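Side-chain contacts in protein FLUORESCENT IN BLUE LIGHT, chloroplastic (Arabidopsis thaliana, PDB 4YVO), which acts as a negative regulator of tetrapyrrole and chlorophyll biosynthesis in chloroplasts, interacting in the dark with HEMA1, the glutamyl-tRNA reductase, whose repression probably underlies this control: residues S54-G59 / E91-R96; E133-I138 / G152-T157. One frame throughout, in Å; residues are numbered along the deposited sequence.

Both interactions lie in the TPR domain of FLU. Interaction 1 joins TPR 1 to TPR 2, while interaction 2 closes the helix pair of TPR 3. Their centres are 21 Å apart, on opposite sides of the chain's centre. Helix 108-125 lies between them: A95 touches it from the 91-96 side, and Y135 and I138 touch it from TPR 3. One direct link joins the two, a long, weak ion pair of 3.3 Å between R96 NH1 and E133 OE1. Interaction 1 is small and aliphatic. Interaction 2 buries more surface and is built around two aromatic rings. Neither contains a ligand.

Interaction 1: S54-G59 / E91-R96; sequences SKLKTG and EKKAAR
L56 and A94 mark the closest approach of the two backbones, with their CA atoms 6.7 Å apart. Both segments are helical, and their N-to-C directions are broadly similar. This is a contact between neighbouring repeats of a TPR domain: L56 belongs to TPR 1, and K93 and A94 belong to TPR 2. The contact is buried but small, with 108 Å² covered on the two sides together.

L56 does most of the work. Its CG stands beside the backbone N and anti to the carbonyl carbon (chi1 -71°), which carries the isobutyl group across to the second helix. The CD2 methyl then lands on the backbone at the junction of K93 and A94. L56 CD2 lies 3.8 Å from A94 N, and it also touches the carbonyl carbon of K93. The contact is purely van der Waals, and no hydrogen bond crosses between the segments. The same methyl meets the side chain of A94, with L56 CD2 4.1 Å from A94 CB. This closeness to the backbone is consistent with the small alanine side chain leaving room for the leucine.

K93 contributes the base of its side chain. Its CB faces L56, but the extended chain beyond it leads away, and NZ forms a salt bridge with E90. The lysine thus adds carbon at the margin of the contact and carries its charge away from it.

Helix 68-84 completes the packing, since A78 touches both L56 and A94. At the edge of the leucine contact, L56 CD2 meets K93 CB at 4.2 Å.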
loop_
_atom_site.group_PDB
_atom_site.type_symbol
_atom_site.label_atom_id
_atom_site.label_comp_id
_atom_site.label_asym_id
_atom_site.label_seq_id
_atom_site.Cartn_x
_atom_site.Cartn_y
_atom_site.Cartn_z
ATOM N N SER A 54 5.548 11.302 -11.460
ATOM C CA SER A 54 5.053 10.690 -12.687
ATOM C C SER A 54 4.667 9.228 -12.490
ATOM O O SER A 54 3.588 8.803 -12.897
ATOM C CB SER A 54 6.106 10.800 -13.788
ATOM O OG SER A 54 5.639 10.217 -14.991
ATOM N N LYS A 55 5.557 8.462 -11.864
ATOM C CA LYS A 55 5.337 7.032 -11.688
ATOM C C LYS A 55 4.144 6.727 -10.786
ATOM O O LYS A 55 3.426 5.752 -11.016
ATOM C CB LYS A 55 6.596 6.343 -11.157
ATOM C CG LYS A 55 7.737 6.260 -12.161
ATOM C CD LYS A 55 7.353 5.400 -13.342
ATOM C CE LYS A 55 8.464 5.364 -14.376
ATOM N NZ LYS A 55 7.927 5.055 -15.726
ATOM N N LEU A 56 3.930 7.546 -9.760
ATOM C CA LEU A 56 2.754 7.365 -8.920
ATOM C C LEU A 56 1.476 7.621 -9.721
ATOM O O LEU A 56 0.502 6.882 -9.597
ATOM C CB LEU A 56 2.811 8.254 -7.680
ATOM C CG LEU A 56 3.852 7.852 -6.633
ATOM C CD1 LEU A 56 3.949 8.930 -5.563
ATOM C CD2 LEU A 56 3.515 6.493 -6.011
ATOM N N LYS A 57 1.489 8.656 -10.555
ATOM C CA LYS A 57 0.331 8.990 -11.377
ATOM C C LYS A 57 0.031 7.873 -12.373
ATOM O O LYS A 57 -1.119 7.427 -12.506
ATOM C CB LYS A 57 0.567 10.310 -12.118
ATOM N N THR A 58 1.065 7.408 -13.067
ATOM C CA THR A 58 0.856 6.389 -14.091
ATOM C C THR A 58 0.475 5.043 -13.464
ATOM O O THR A 58 -0.363 4.321 -14.001
ATOM C CB THR A 58 2.063 6.258 -15.049
ATOM O OG1 THR A 58 3.248 5.963 -14.300
ATOM C CG2 THR A 58 2.270 7.555 -15.811
ATOM N N GLY A 59 1.078 4.717 -12.324
ATOM C CA GLY A 59 0.678 3.536 -11.576
ATOM C C GLY A 59 -0.801 3.562 -11.214
ATOM O O GLY A 59 -1.518 2.572 -11.408
ATOM N N GLU A 91 7.051 7.181 -0.196
ATOM C CA GLU A 91 7.308 5.750 -0.091
ATOM C C GLU A 91 6.042 4.993 0.299
ATOM O O GLU A 91 5.757 3.924 -0.241
ATOM C CB GLU A 91 8.426 5.467 0.918
ATOM C CG GLU A 91 8.875 4.024 0.918
ATOM C CD GLU A 91 9.944 3.735 1.952
ATOM O OE1 GLU A 91 10.416 4.691 2.615
ATOM O OE2 GLU A 91 10.316 2.548 2.106
ATOM N N LYS A 92 5.288 5.549 1.238
ATOM C CA LYS A 92 4.030 4.939 1.649
ATOM C C LYS A 92 3.017 4.879 0.505
ATOM O O LYS A 92 2.276 3.906 0.388
ATOM C CB LYS A 92 3.454 5.655 2.884
ATOM C CG LYS A 92 4.276 5.374 4.142
ATOM C CD LYS A 92 3.560 5.739 5.435
ATOM C CE LYS A 92 3.175 7.192 5.496
ATOM N NZ LYS A 92 2.368 7.531 6.729
ATOM N N LYS A 93 2.985 5.905 -0.341
ATOM C CA LYS A 93 2.065 5.898 -1.477
ATOM C C LYS A 93 2.452 4.789 -2.465
ATOM O O LYS A 93 1.589 4.098 -3.021
ATOM C CB LYS A 93 2.050 7.258 -2.182
ATOM C CG LYS A 93 1.565 8.418 -1.313
ATOM C CD LYS A 93 1.544 9.725 -2.100
ATOM C CE LYS A 93 1.305 10.915 -1.184
ATOM N NZ LYS A 93 1.547 12.215 -1.877
ATOM N N ALA A 94 3.750 4.622 -2.682
ATOM C CA ALA A 94 4.225 3.576 -3.580
ATOM C C ALA A 94 3.911 2.193 -3.007
ATOM O O ALA A 94 3.462 1.302 -3.732
ATOM C CB ALA A 94 5.725 3.734 -3.850
ATOM N N ALA A 95 4.132 2.024 -1.705
ATOM C CA ALA A 95 3.862 0.748 -1.055
ATOM C C ALA A 95 2.377 0.393 -1.123
ATOM O O ALA A 95 2.027 -0.758 -1.379
ATOM C CB ALA A 95 4.350 0.762 0.389
ATOM N N ARG A 96 1.507 1.370 -0.895
ATOM C CA ARG A 96 0.074 1.141 -1.026
ATOM C C ARG A 96 -0.283 0.719 -2.449
ATOM O O ARG A 96 -1.091 -0.188 -2.656
ATOM C CB ARG A 96 -0.707 2.392 -0.651
ATOM C CG ARG A 96 -2.194 2.298 -0.991
ATOM C CD ARG A 96 -2.965 3.499 -0.483
ATOM N NE ARG A 96 -2.368 4.743 -0.949
ATOM C CZ ARG A 96 -2.447 5.899 -0.298
ATOM N NH1 ARG A 96 -3.104 5.973 0.852
ATOM N NH2 ARG A 96 -1.865 6.979 -0.797
#

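Interaction 2: E133-I138 / G152-T157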
loop_
_atom_site.group_PDB
_atom_site.type_symbol
_atom_site.label_atom_id
_atom_site.label_comp_id
_atom_site.label_asym_id
_atom_site.label_seq_id
_atom_site.Cartn_x
_atom_site.Cartn_y
_atom_site.Cartn_z
ATOM N N GLU A 133 -6.417 2.914 5.857
ATOM C CA GLU A 133 -6.615 2.162 4.631
ATOM C C GLU A 133 -5.780 0.880 4.624
ATOM O O GLU A 133 -6.238 -0.171 4.161
ATOM C CB GLU A 133 -6.247 3.021 3.425
ATOM C CG GLU A 133 -6.550 2.350 2.119
ATOM C CD GLU A 133 -6.293 3.248 0.931
ATOM O OE1 GLU A 133 -6.082 4.467 1.128
ATOM O OE2 GLU A 133 -6.307 2.730 -0.203
ATOM N N ALA A 134 -4.560 0.960 5.143
ATOM C CA ALA A 134 -3.696 -0.214 5.190
ATOM C C ALA A 134 -4.272 -1.314 6.083
ATOM O O ALA A 134 -4.208 -2.494 5.734
ATOM C CB ALA A 134 -2.292 0.165 5.625
ATOM N N TYR A 135 -4.837 -0.946 7.230
ATOM C CA TYR A 135 -5.448 -1.957 8.095
ATOM C C TYR A 135 -6.561 -2.700 7.365
ATOM O O TYR A 135 -6.658 -3.928 7.443
ATOM C CB TYR A 135 -6.044 -1.339 9.355
ATOM C CG TYR A 135 -5.062 -0.872 10.400
ATOM C CD1 TYR A 135 -3.941 -1.619 10.735
ATOM C CD2 TYR A 135 -5.272 0.317 11.067
ATOM C CE1 TYR A 135 -3.062 -1.188 11.714
ATOM C CE2 TYR A 135 -4.410 0.752 12.042
ATOM C CZ TYR A 135 -3.308 0.007 12.365
ATOM O OH TYR A 135 -2.469 0.474 13.346
ATOM N N GLY A 136 -7.419 -1.951 6.679
ATOM C CA GLY A 136 -8.530 -2.552 5.971
ATOM C C GLY A 136 -8.057 -3.447 4.838
ATOM O O GLY A 136 -8.620 -4.523 4.617
ATOM N N ALA A 137 -7.020 -3.013 4.121
ATOM C CA ALA A 137 -6.493 -3.793 3.005
ATOM C C ALA A 137 -5.862 -5.093 3.507
ATOM O O ALA A 137 -6.060 -6.161 2.923
ATOM C CB ALA A 137 -5.486 -2.978 2.221
ATOM N N ILE A 138 -5.131 -5.012 4.618
ATOM C CA ILE A 138 -4.496 -6.192 5.187
ATOM C C ILE A 138 -5.557 -7.173 5.668
ATOM O O ILE A 138 -5.430 -8.384 5.461
ATOM C CB ILE A 138 -3.517 -5.810 6.324
ATOM C CG1 ILE A 138 -2.301 -5.091 5.727
ATOM C CG2 ILE A 138 -3.077 -7.046 7.110
ATOM C CD1 ILE A 138 -1.489 -4.305 6.741
ATOM N N GLY A 152 -9.560 -10.769 11.462
ATOM C CA GLY A 152 -10.380 -10.174 12.497
ATOM C C GLY A 152 -9.652 -9.103 13.285
ATOM O O GLY A 152 -10.230 -8.064 13.597
ATOM N N LYS A 153 -8.386 -9.352 13.618
ATOM C CA LYS A 153 -7.601 -8.377 14.375
ATOM C C LYS A 153 -7.437 -7.080 13.585
ATOM O O LYS A 153 -7.660 -5.984 14.109
ATOM C CB LYS A 153 -6.223 -8.933 14.761
ATOM C CG LYS A 153 -6.229 -10.066 15.780
ATOM C CD LYS A 153 -4.815 -10.290 16.325
ATOM C CE LYS A 153 -4.662 -11.644 17.005
ATOM N NZ LYS A 153 -4.438 -12.736 16.013
ATOM N N PHE A 154 -7.056 -7.199 12.319
ATOM C CA PHE A 154 -6.865 -6.008 11.500
ATOM C C PHE A 154 -8.188 -5.299 11.206
ATOM O O PHE A 154 -8.255 -4.069 11.191
ATOM C CB PHE A 154 -6.108 -6.349 10.209
ATOM C CG PHE A 154 -4.625 -6.487 10.410
ATOM C CD1 PHE A 154 -3.793 -5.381 10.295
ATOM C CD2 PHE A 154 -4.063 -7.710 10.742
ATOM C CE1 PHE A 154 -2.423 -5.490 10.496
ATOM C CE2 PHE A 154 -2.701 -7.824 10.942
ATOM C CZ PHE A 154 -1.880 -6.712 10.821
ATOM N N TYR A 155 -9.238 -6.080 10.979
ATOM C CA TYR A 155 -10.555 -5.520 10.732
ATOM C C TYR A 155 -11.066 -4.724 11.937
ATOM O O TYR A 155 -11.618 -3.633 11.781
ATOM C CB TYR A 155 -11.532 -6.633 10.354
ATOM C CG TYR A 155 -12.928 -6.142 10.126
ATOM C CD1 TYR A 155 -13.255 -5.435 8.980
ATOM C CD2 TYR A 155 -13.928 -6.380 11.062
ATOM C CE1 TYR A 155 -14.542 -4.976 8.768
ATOM C CE2 TYR A 155 -15.214 -5.929 10.856
ATOM C CZ TYR A 155 -15.513 -5.228 9.707
ATOM O OH TYR A 155 -16.788 -4.775 9.497
ATOM N N ASP A 156 -10.867 -5.260 13.135
ATOM C CA ASP A 156 -11.309 -4.575 14.346
ATOM C C ASP A 156 -10.605 -3.227 14.500
ATOM O O ASP A 156 -11.232 -2.225 14.852
ATOM C CB ASP A 156 -11.079 -5.443 15.586
ATOM C CG ASP A 156 -12.060 -6.606 15.681
ATOM O OD1 ASP A 156 -13.105 -6.586 14.990
ATOM O OD2 ASP A 156 -11.787 -7.543 16.457
ATOM N N THR A 157 -9.306 -3.198 14.219
ATOM C CA THR A 157 -8.548 -1.954 14.310
ATOM C C THR A 157 -8.986 -0.957 13.233
ATOM O O THR A 157 -9.116 0.243 13.490
ATOM C CB THR A 157 -7.044 -2.222 14.203
ATOM O OG1 THR A 157 -6.668 -3.163 15.215
ATOM C CG2 THR A 157 -6.250 -0.938 14.400
#
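Y135 packs directly against F154 and T157 of the facing helix. The axes of 133-138 and 152-157 run roughly antiparallel, at 150°, and approach to 7.9 Å. The backbones are closest at Y135 and F154, where the CA atoms are 5.5 Å apart. Y135 O also lies against F154 CB.

The Y135 side chain reaches across with CG beside the backbone N and anti to the carbonyl carbon. One ring face receives the T157 methyl in a CH-pi contact. T157 CG2 sits 3.7 Å from the centroid of the Y135 ring and 21° off the normal, displaced toward the rim. The ring atom nearest to T157 CG2 is Y135 CE2, at 3.4 Å. The T157 methyl is anti to the backbone N, which turns it toward the tyrosine. Y135 also meets F154: Y135 CD1 approaches the edge of the phenylalanine, 3.8 Å from F154 CD1. The two side chains cross at about a right angle. Y158 and R161 of the same partner helix also touch the tyrosine. Without the ring, as with an alanine here, the T157 methyl would probably lose its aromatic face and a gap would open beside the F154 edge.

One turn on, buried I138 covers a face of F154 in a CH-pi contact. I138 CG2 lies almost exactly over the ring centre, 3.5 Å from the F154 centroid and only 6° off the normal. I138 CD1 adds a looser touch, 4.0 Å from F154 CE1. F154 is therefore held on a face by I138 and at its edge by Y135. L119 of helix 108-125 touches both Y135 and I138, linking the pair to the preceding repeat. Two antiparallel helices joined by a short turn and packed through such side chains form the helical hairpin of a TPR unit, here TPR 3.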